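Local coordinates for protein MHC class I antigen (Ctenopharyngodon idella, PDB 5H5Z) that probably presents peptides at the cell surface for recognition by T cells, as a class I heavy chain paired with beta-2-microglobulin, at residues Q85-Y96 with F109-F119. Numbering follows the deposited sequence.
Sequences QSKGVHTWQNMY and FYQYAYDGEDF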
ATOM      1  N   GLN A  85      -2.814 -30.197   5.294  1.00 48.95           N
ATOM      2  CA  GLN A  85      -1.787 -29.441   6.003  1.00 50.26           C
ATOM      3  C   GLN A  85      -2.203 -29.226   7.459  1.00 66.83           C
ATOM      4  O   GLN A  85      -2.950 -28.298   7.773  1.00 72.20           O
ATOM      5  CB  GLN A  85      -1.533 -28.100   5.302  1.00 51.58           C
ATOM      6  CG  GLN A  85      -1.057 -28.215   3.856  1.00 50.21           C
ATOM      7  CD  GLN A  85      -1.213 -26.920   3.071  1.00 51.05           C
ATOM      8  OE1 GLN A  85      -2.056 -26.083   3.392  1.00 51.01           O
ATOM      9  NE2 GLN A  85      -0.402 -26.754   2.032  1.00 49.52           N
ATOM     10  N   SER A  86      -1.721 -30.098   8.343  1.00 71.17           N
ATOM     11  CA  SER A  86      -2.071 -30.042   9.763  1.00 71.13           C
ATOM     12  C   SER A  86      -0.996 -29.348  10.599  1.00 70.57           C
ATOM     13  O   SER A  86      -1.146 -29.188  11.812  1.00 73.47           O
ATOM     14  CB  SER A  86      -2.349 -31.450  10.303  1.00 78.19           C
ATOM     15  OG  SER A  86      -1.206 -32.280  10.180  1.00 84.29           O
ATOM     16  N   LYS A  87       0.083 -28.938   9.938  1.00 69.23           N
ATOM     17  CA  LYS A  87       1.201 -28.270  10.597  1.00 77.05           C
ATOM     18  C   LYS A  87       1.561 -26.972   9.881  1.00 74.66           C
ATOM     19  O   LYS A  87       1.156 -26.749   8.739  1.00 78.58           O
ATOM     20  CB  LYS A  87       2.425 -29.193  10.649  1.00 78.66           C
ATOM     21  CG  LYS A  87       2.314 -30.328  11.655  1.00 89.08           C
ATOM     22  CD  LYS A  87       3.596 -31.143  11.713  1.00 76.44           C
ATOM     23  CE  LYS A  87       3.500 -32.241  12.760  1.00 86.74           C
ATOM     24  NZ  LYS A  87       4.754 -33.040  12.842  1.00 90.48           N
ATOM     25  N   GLY A  88       2.311 -26.114  10.568  1.00 62.85           N
ATOM     26  CA  GLY A  88       2.869 -24.909   9.962  1.00 56.51           C
ATOM     27  C   GLY A  88       1.910 -23.738   9.870  1.00 51.30           C
ATOM     28  O   GLY A  88       0.700 -23.887  10.067  1.00 50.73           O
ATOM     29  N   VAL A  89       2.467 -22.568   9.565  1.00 40.81           N
ATOM     30  CA  VAL A  89       1.688 -21.337   9.447  1.00 44.73           C
ATOM     31  C   VAL A  89       0.942 -21.273   8.111  1.00 39.07           C
ATOM     32  O   VAL A  89       1.514 -21.521   7.051  1.00 37.95           O
ATOM     33  CB  VAL A  89       2.568 -20.074   9.671  1.00 53.08           C
ATOM     34  CG1 VAL A  89       3.774 -20.057   8.737  1.00 64.43           C
ATOM     35  CG2 VAL A  89       1.751 -18.795   9.528  1.00 49.02           C
ATOM     36  N   HIS A  90      -0.346 -20.956   8.172  1.00 32.21           N
ATOM     37  CA  HIS A  90      -1.134 -20.757   6.963  1.00 29.52           C
ATOM     38  C   HIS A  90      -1.962 -19.481   7.070  1.00 29.33           C
ATOM     39  O   HIS A  90      -2.196 -18.978   8.172  1.00 30.77           O
ATOM     40  CB  HIS A  90      -1.995 -21.986   6.663  1.00 32.96           C
ATOM     41  CG  HIS A  90      -1.194 -23.225   6.408  1.00 35.66           C
ATOM     42  ND1 HIS A  90      -0.588 -23.484   5.196  1.00 37.28           N
ATOM     43  CD2 HIS A  90      -0.872 -24.262   7.217  1.00 40.17           C
ATOM     44  CE1 HIS A  90       0.061 -24.632   5.267  1.00 39.97           C
ATOM     45  NE2 HIS A  90      -0.096 -25.126   6.482  1.00 40.21           N
ATOM     46  N   THR A  91      -2.374 -18.955   5.921  1.00 27.95           N
ATOM     47  CA  THR A  91      -3.078 -17.675   5.867  1.00 25.54           C
ATOM     48  C   THR A  91      -4.381 -17.786   5.090  1.00 27.82           C
ATOM     49  O   THR A  91      -4.492 -18.565   4.136  1.00 25.32           O
ATOM     50  CB  THR A  91      -2.230 -16.561   5.214  1.00 31.51           C
ATOM     51  OG1 THR A  91      -2.169 -16.772   3.800  1.00 34.53           O
ATOM     52  CG2 THR A  91      -0.816 -16.526   5.778  1.00 28.70           C
ATOM     53  N   TRP A  92      -5.354 -16.979   5.508  1.00 24.61           N
ATOM     54  CA  TRP A  92      -6.646 -16.884   4.865  1.00 21.96           C
ATOM     55  C   TRP A  92      -6.938 -15.399   4.705  1.00 22.23           C
ATOM     56  O   TRP A  92      -6.855 -14.629   5.666  1.00 23.64           O
ATOM     57  CB  TRP A  92      -7.708 -17.577   5.732  1.00 21.77           C
ATOM     58  CG  TRP A  92      -9.120 -17.518   5.204  1.00 23.42           C
ATOM     59  CD1 TRP A  92     -10.187 -16.881   5.780  1.00 25.76           C
ATOM     60  CD2 TRP A  92      -9.616 -18.126   4.006  1.00 24.17           C
ATOM     61  NE1 TRP A  92     -11.318 -17.059   5.016  1.00 23.89           N
ATOM     62  CE2 TRP A  92     -10.995 -17.822   3.922  1.00 25.84           C
ATOM     63  CE3 TRP A  92      -9.030 -18.918   3.001  1.00 23.88           C
ATOM     64  CZ2 TRP A  92     -11.798 -18.262   2.864  1.00 23.88           C
ATOM     65  CZ3 TRP A  92      -9.827 -19.356   1.948  1.00 23.71           C
ATOM     66  CH2 TRP A  92     -11.200 -19.021   1.889  1.00 24.39           C
ATOM     67  N   GLN A  93      -7.257 -15.002   3.478  1.00 22.29           N
ATOM     68  CA  GLN A  93      -7.460 -13.591   3.157  1.00 20.95           C
ATOM     69  C   GLN A  93      -8.792 -13.340   2.472  1.00 21.30           C
ATOM     70  O   GLN A  93      -9.285 -14.174   1.713  1.00 21.61           O
ATOM     71  CB  GLN A  93      -6.345 -13.087   2.242  1.00 21.34           C
ATOM     72  CG  GLN A  93      -5.014 -12.826   2.918  1.00 21.05           C
ATOM     73  CD  GLN A  93      -3.885 -12.723   1.906  1.00 23.96           C
ATOM     74  OE1 GLN A  93      -3.507 -13.713   1.281  1.00 23.48           O
ATOM     75  NE2 GLN A  93      -3.354 -11.523   1.729  1.00 21.22           N
ATOM     76  N   ASN A  94      -9.349 -12.163   2.734  1.00 20.79           N
ATOM     77  CA  ASN A  94     -10.549 -11.689   2.067  1.00 19.27           C
ATOM     78  C   ASN A  94     -10.323 -10.222   1.721  1.00 20.39           C
ATOM     79  O   ASN A  94      -9.872  -9.438   2.561  1.00 19.74           O
ATOM     80  CB  ASN A  94     -11.754 -11.864   3.003  1.00 19.09           C
ATOM     81  CG  ASN A  94     -13.080 -11.408   2.396  1.00 19.60           C
ATOM     82  OD1 ASN A  94     -13.312 -11.480   1.184  1.00 21.86           O
ATOM     83  ND2 ASN A  94     -13.981 -10.982   3.263  1.00 18.68           N
ATOM     84  N   MET A  95     -10.586  -9.864   0.472  1.00 17.82           N
ATOM     85  CA  MET A  95     -10.697  -8.458   0.108  1.00 17.42           C
ATOM     86  C   MET A  95     -12.012  -8.237  -0.627  1.00 17.57           C
ATOM     87  O   MET A  95     -12.419  -9.045  -1.465  1.00 19.28           O
ATOM     88  CB  MET A  95      -9.497  -7.979  -0.725  1.00 19.89           C
ATOM     89  CG  MET A  95      -9.344  -8.667  -2.071  1.00 22.06           C
ATOM     90  SD  MET A  95      -7.788  -8.271  -2.883  1.00 33.43           S
ATOM     91  CE  MET A  95      -7.934  -6.490  -3.042  1.00 34.39           C
ATOM     92  N   TYR A  96     -12.693  -7.153  -0.290  1.00 17.11           N
ATOM     93  CA  TYR A  96     -13.914  -6.809  -0.980  1.00 16.11           C
ATOM     94  C   TYR A  96     -14.063  -5.310  -0.962  1.00 17.53           C
ATOM     95  O   TYR A  96     -13.452  -4.629  -0.136  1.00 18.18           O
ATOM     96  CB  TYR A  96     -15.136  -7.492  -0.345  1.00 16.63           C
ATOM     97  CG  TYR A  96     -15.437  -7.103   1.084  1.00 17.02           C
ATOM     98  CD1 TYR A  96     -16.294  -6.031   1.375  1.00 18.08           C
ATOM     99  CD2 TYR A  96     -14.903  -7.832   2.153  1.00 17.01           C
ATOM    100  CE1 TYR A  96     -16.585  -5.683   2.686  1.00 18.60           C
ATOM    101  CE2 TYR A  96     -15.190  -7.489   3.468  1.00 17.34           C
ATOM    102  CZ  TYR A  96     -16.031  -6.416   3.726  1.00 17.22           C
ATOM    103  OH  TYR A  96     -16.318  -6.078   5.024  1.00 21.13           O
ATOM    104  N   PHE A 109     -16.219  -5.920  -5.994  1.00 18.93           N
ATOM    105  CA  PHE A 109     -15.549  -7.223  -6.033  1.00 18.55           C
ATOM    106  C   PHE A 109     -15.603  -7.894  -4.663  1.00 18.32           C
ATOM    107  O   PHE A 109     -15.770  -7.222  -3.642  1.00 17.47           O
ATOM    108  CB  PHE A 109     -14.088  -7.057  -6.477  1.00 20.50           C
ATOM    109  CG  PHE A 109     -13.258  -6.246  -5.525  1.00 20.66           C
ATOM    110  CD1 PHE A 109     -13.287  -4.852  -5.568  1.00 22.21           C
ATOM    111  CD2 PHE A 109     -12.446  -6.871  -4.581  1.00 21.63           C
ATOM    112  CE1 PHE A 109     -12.528  -4.098  -4.686  1.00 24.26           C
ATOM    113  CE2 PHE A 109     -11.680  -6.122  -3.698  1.00 23.79           C
ATOM    114  CZ  PHE A 109     -11.721  -4.735  -3.751  1.00 26.56           C
ATOM    115  N   TYR A 110     -15.451  -9.217  -4.650  1.00 19.39           N
ATOM    116  CA  TYR A 110     -15.455  -9.997  -3.414  1.00 17.36           C
ATOM    117  C   TYR A 110     -14.609 -11.245  -3.667  1.00 18.23           C
ATOM    118  O   TYR A 110     -14.955 -12.076  -4.511  1.00 19.28           O
ATOM    119  CB  TYR A 110     -16.892 -10.375  -3.016  1.00 16.80           C
ATOM    120  CG  TYR A 110     -17.213 -10.167  -1.548  1.00 18.04           C
ATOM    121  CD1 TYR A 110     -16.620 -10.953  -0.559  1.00 18.72           C
ATOM    122  CD2 TYR A 110     -18.137  -9.191  -1.148  1.00 19.35           C
ATOM    123  CE1 TYR A 110     -16.910 -10.758   0.783  1.00 20.32           C
ATOM    124  CE2 TYR A 110     -18.437  -8.993   0.190  1.00 21.20           C
ATOM    125  CZ  TYR A 110     -17.826  -9.780   1.151  1.00 22.91           C
ATOM    126  OH  TYR A 110     -18.124  -9.588   2.479  1.00 27.33           O
ATOM    127  N   GLN A 111     -13.495 -11.365  -2.945  1.00 18.25           N
ATOM    128  CA  GLN A 111     -12.476 -12.387  -3.243  1.00 20.13           C
ATOM    129  C   GLN A 111     -11.847 -12.967  -1.982  1.00 19.28           C
ATOM    130  O   GLN A 111     -11.680 -12.268  -0.981  1.00 19.83           O
ATOM    131  CB  GLN A 111     -11.363 -11.792  -4.116  1.00 25.45           C
ATOM    132  CG  GLN A 111     -11.830 -11.259  -5.464  1.00 34.13           C
ATOM    133  CD  GLN A 111     -10.852 -10.279  -6.087  1.00 41.82           C
ATOM    134  OE1 GLN A 111      -9.772 -10.030  -5.556  1.00 44.49           O
ATOM    135  NE2 GLN A 111     -11.234  -9.713  -7.221  1.00 49.12           N
ATOM    136  N   TYR A 112     -11.484 -14.246  -2.048  1.00 20.79           N
ATOM    137  CA  TYR A 112     -10.795 -14.923  -0.952  1.00 22.14           C
ATOM    138  C   TYR A 112      -9.549 -15.645  -1.469  1.00 21.69           C
ATOM    139  O   TYR A 112      -9.524 -16.092  -2.615  1.00 21.70           O
ATOM    140  CB  TYR A 112     -11.725 -15.942  -0.290  1.00 22.62           C
ATOM    141  CG  TYR A 112     -12.941 -15.354   0.414  1.00 19.79           C
ATOM    142  CD1 TYR A 112     -14.099 -15.021  -0.299  1.00 20.04           C
ATOM    143  CD2 TYR A 112     -12.940 -15.152   1.795  1.00 20.20           C
ATOM    144  CE1 TYR A 112     -15.210 -14.501   0.346  1.00 20.85           C
ATOM    145  CE2 TYR A 112     -14.057 -14.635   2.450  1.00 20.72           C
ATOM    146  CZ  TYR A 112     -15.182 -14.307   1.720  1.00 21.35           C
ATOM    147  OH  TYR A 112     -16.294 -13.800   2.364  1.00 23.70           O
ATOM    148  N   ALA A 113      -8.525 -15.758  -0.622  1.00 21.31           N
ATOM    149  CA  ALA A 113      -7.302 -16.498  -0.963  1.00 21.31           C
ATOM    150  C   ALA A 113      -6.823 -17.323   0.210  1.00 22.66           C
ATOM    151  O   ALA A 113      -6.954 -16.911   1.369  1.00 22.08           O
ATOM    152  CB  ALA A 113      -6.190 -15.553  -1.407  1.00 21.02           C
ATOM    153  N   TYR A 114      -6.265 -18.489  -0.106  1.00 22.89           N
ATOM    154  CA  TYR A 114      -5.609 -19.329   0.877  1.00 23.85           C
ATOM    155  C   TYR A 114      -4.122 -19.386   0.560  1.00 26.83           C
ATOM    156  O   TYR A 114      -3.733 -19.627  -0.588  1.00 24.96           O
ATOM    157  CB  TYR A 114      -6.210 -20.735   0.874  1.00 27.64           C
ATOM    158  CG  TYR A 114      -5.493 -21.692   1.799  1.00 28.69           C
ATOM    159  CD1 TYR A 114      -5.532 -21.511   3.180  1.00 24.73           C
ATOM    160  CD2 TYR A 114      -4.766 -22.774   1.293  1.00 28.11           C
ATOM    161  CE1 TYR A 114      -4.881 -22.378   4.038  1.00 30.98           C
ATOM    162  CE2 TYR A 114      -4.111 -23.649   2.144  1.00 29.54           C
ATOM    163  CZ  TYR A 114      -4.170 -23.447   3.512  1.00 29.32           C
ATOM    164  OH  TYR A 114      -3.519 -24.312   4.359  1.00 34.53           O
ATOM    165  N   ASP A 115      -3.300 -19.165   1.585  1.00 24.78           N
ATOM    166  CA  ASP A 115      -1.840 -19.031   1.430  1.00 25.12           C
ATOM    167  C   ASP A 115      -1.452 -18.105   0.274  1.00 25.89           C
ATOM    168  O   ASP A 115      -0.516 -18.383  -0.479  1.00 26.62           O
ATOM    169  CB  ASP A 115      -1.156 -20.407   1.325  1.00 24.96           C
ATOM    170  CG  ASP A 115      -1.113 -21.138   2.655  1.00 28.74           C
ATOM    171  OD1 ASP A 115      -1.226 -20.483   3.711  1.00 30.18           O
ATOM    172  OD2 ASP A 115      -0.960 -22.376   2.656  1.00 29.56           O
ATOM    173  N   GLY A 116      -2.188 -17.003   0.139  1.00 24.13           N
ATOM    174  CA  GLY A 116      -1.898 -15.987  -0.873  1.00 25.28           C
ATOM    175  C   GLY A 116      -2.198 -16.369  -2.313  1.00 25.35           C
ATOM    176  O   GLY A 116      -1.698 -15.735  -3.239  1.00 25.66           O
ATOM    177  N   GLU A 117      -3.008 -17.408  -2.503  1.00 26.44           N
ATOM    178  CA  GLU A 117      -3.446 -17.822  -3.837  1.00 24.84           C
ATOM    179  C   GLU A 117      -4.973 -17.836  -3.933  1.00 25.18           C
ATOM    180  O   GLU A 117      -5.645 -18.245  -2.986  1.00 25.03           O
ATOM    181  CB  GLU A 117      -2.898 -19.210  -4.169  1.00 30.04           C
ATOM    182  CG  GLU A 117      -1.400 -19.238  -4.435  1.00 34.61           C
ATOM    183  CD  GLU A 117      -0.925 -20.600  -4.899  1.00 46.22           C
ATOM    184  OE1 GLU A 117      -1.214 -21.605  -4.214  1.00 50.33           O
ATOM    185  OE2 GLU A 117      -0.261 -20.666  -5.951  1.00 54.08           O
ATOM    186  N   ASP A 118      -5.510 -17.418  -5.082  1.00 24.08           N
ATOM    187  CA  ASP A 118      -6.967 -17.398  -5.316  1.00 23.12           C
ATOM    188  C   ASP A 118      -7.636 -18.671  -4.815  1.00 25.61           C
ATOM    189  O   ASP A 118      -7.150 -19.781  -5.072  1.00 26.36           O
ATOM    190  CB  ASP A 118      -7.288 -17.233  -6.805  1.00 27.22           C
ATOM    191  CG  ASP A 118      -6.998 -15.836  -7.326  1.00 30.01           C
ATOM    192  OD1 ASP A 118      -6.677 -14.932  -6.528  1.00 32.69           O
ATOM    193  OD2 ASP A 118      -7.103 -15.642  -8.553  1.00 33.89           O
ATOM    194  N   PHE A 119      -8.744 -18.505  -4.096  1.00 24.12           N
ATOM    195  CA  PHE A 119      -9.540 -19.638  -3.623  1.00 23.92           C
ATOM    196  C   PHE A 119     -10.938 -19.577  -4.254  1.00 25.00           C
ATOM    197  O   PHE A 119     -11.277 -20.423  -5.083  1.00 23.78           O
ATOM    198  CB  PHE A 119      -9.594 -19.657  -2.089  1.00 25.30           C
ATOM    199  CG  PHE A 119     -10.228 -20.896  -1.507  1.00 28.10           C
ATOM    200  CD1 PHE A 119      -9.522 -22.094  -1.439  1.00 27.34           C
ATOM    201  CD2 PHE A 119     -11.533 -20.861  -1.010  1.00 27.78           C
ATOM    202  CE1 PHE A 119     -10.104 -23.234  -0.897  1.00 25.94           C
ATOM    203  CE2 PHE A 119     -12.119 -21.997  -0.462  1.00 30.23           C
ATOM    204  CZ  PHE A 119     -11.403 -23.185  -0.403  1.00 30.74           C
TER
HETATM  205  O   HOH W   1      -1.020 -24.095   0.457  1.00 34.39           O
HETATM  206  O   HOH W   2      -4.190 -16.188   1.978  1.00 23.20           O
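Strand 90-96 runs antiparallel to strand 109-114, their axes 4.6 Å apart, with Gln-93 facing Ala-113 and Met-95 facing Gln-111 as hydrogen-bonded pairs, while Trp-92/Tyr-114, Asn-94/Tyr-112 and Tyr-96/Tyr-110 are the non-hydrogen-bonded ones. On the face carrying these last three pairs, Tyr-96 and Tyr-110 form an offset stack, centroids 4.5 Å apart and planes only 5° from parallel. A chi1 of 63° sets Tyr-96 CG between its backbone N and carbonyl carbon, laying the ring over Tyr-110; Tyr-96 CB adds a CH-pi contact over the centre of the Tyr-110 ring. The Asn-94 amide is laid flat over one face of Tyr-112, whose CD2 also meets Trp-92 CZ2 at 3.5 Å; Trp-92 then turns the far edge of its indole to the face of Phe-119 in an offset edge-to-face contact.

This is a hairpin in the floor of the class I peptide-binding groove. The aromatic face looks toward the bound peptide: Tyr-96 OH, also hydrogen-bonded to Tyr-9 OH, reaches its backbone and Tyr-110 OH a polar side chain, tyrosine supplying a flat wall and a polar tip at once. On the reverse face Gln-93 and Ala-113 pack on beta-2-microglobulin, whose Trp-61 O accepts a bond from Gln-93 NE2; small Ala-113 probably allows Trp-61 its close approach.

Where strand 109-114 ends in a type I' turn, Gly-116 tolerates the positive phi, and Asp-115 reaches back with both carboxylate oxygens. Asp-115 OD1 takes the backbone N of Thr-91 at 2.9 Å; Asp-115 OD2 offers its syn lone pair to His-90 ND1, 2.8 Å away and in the imidazole plane. With His-90 NE2 bonded to Lys-87 O at 3.0 Å, both ring nitrogens are engaged, which fixes the ring's rotation and would probably favour a protonated imidazole. Tyr-114 OH lies over that ring's face and donates a very short 2.5 Å bond to Gln-85 OE1.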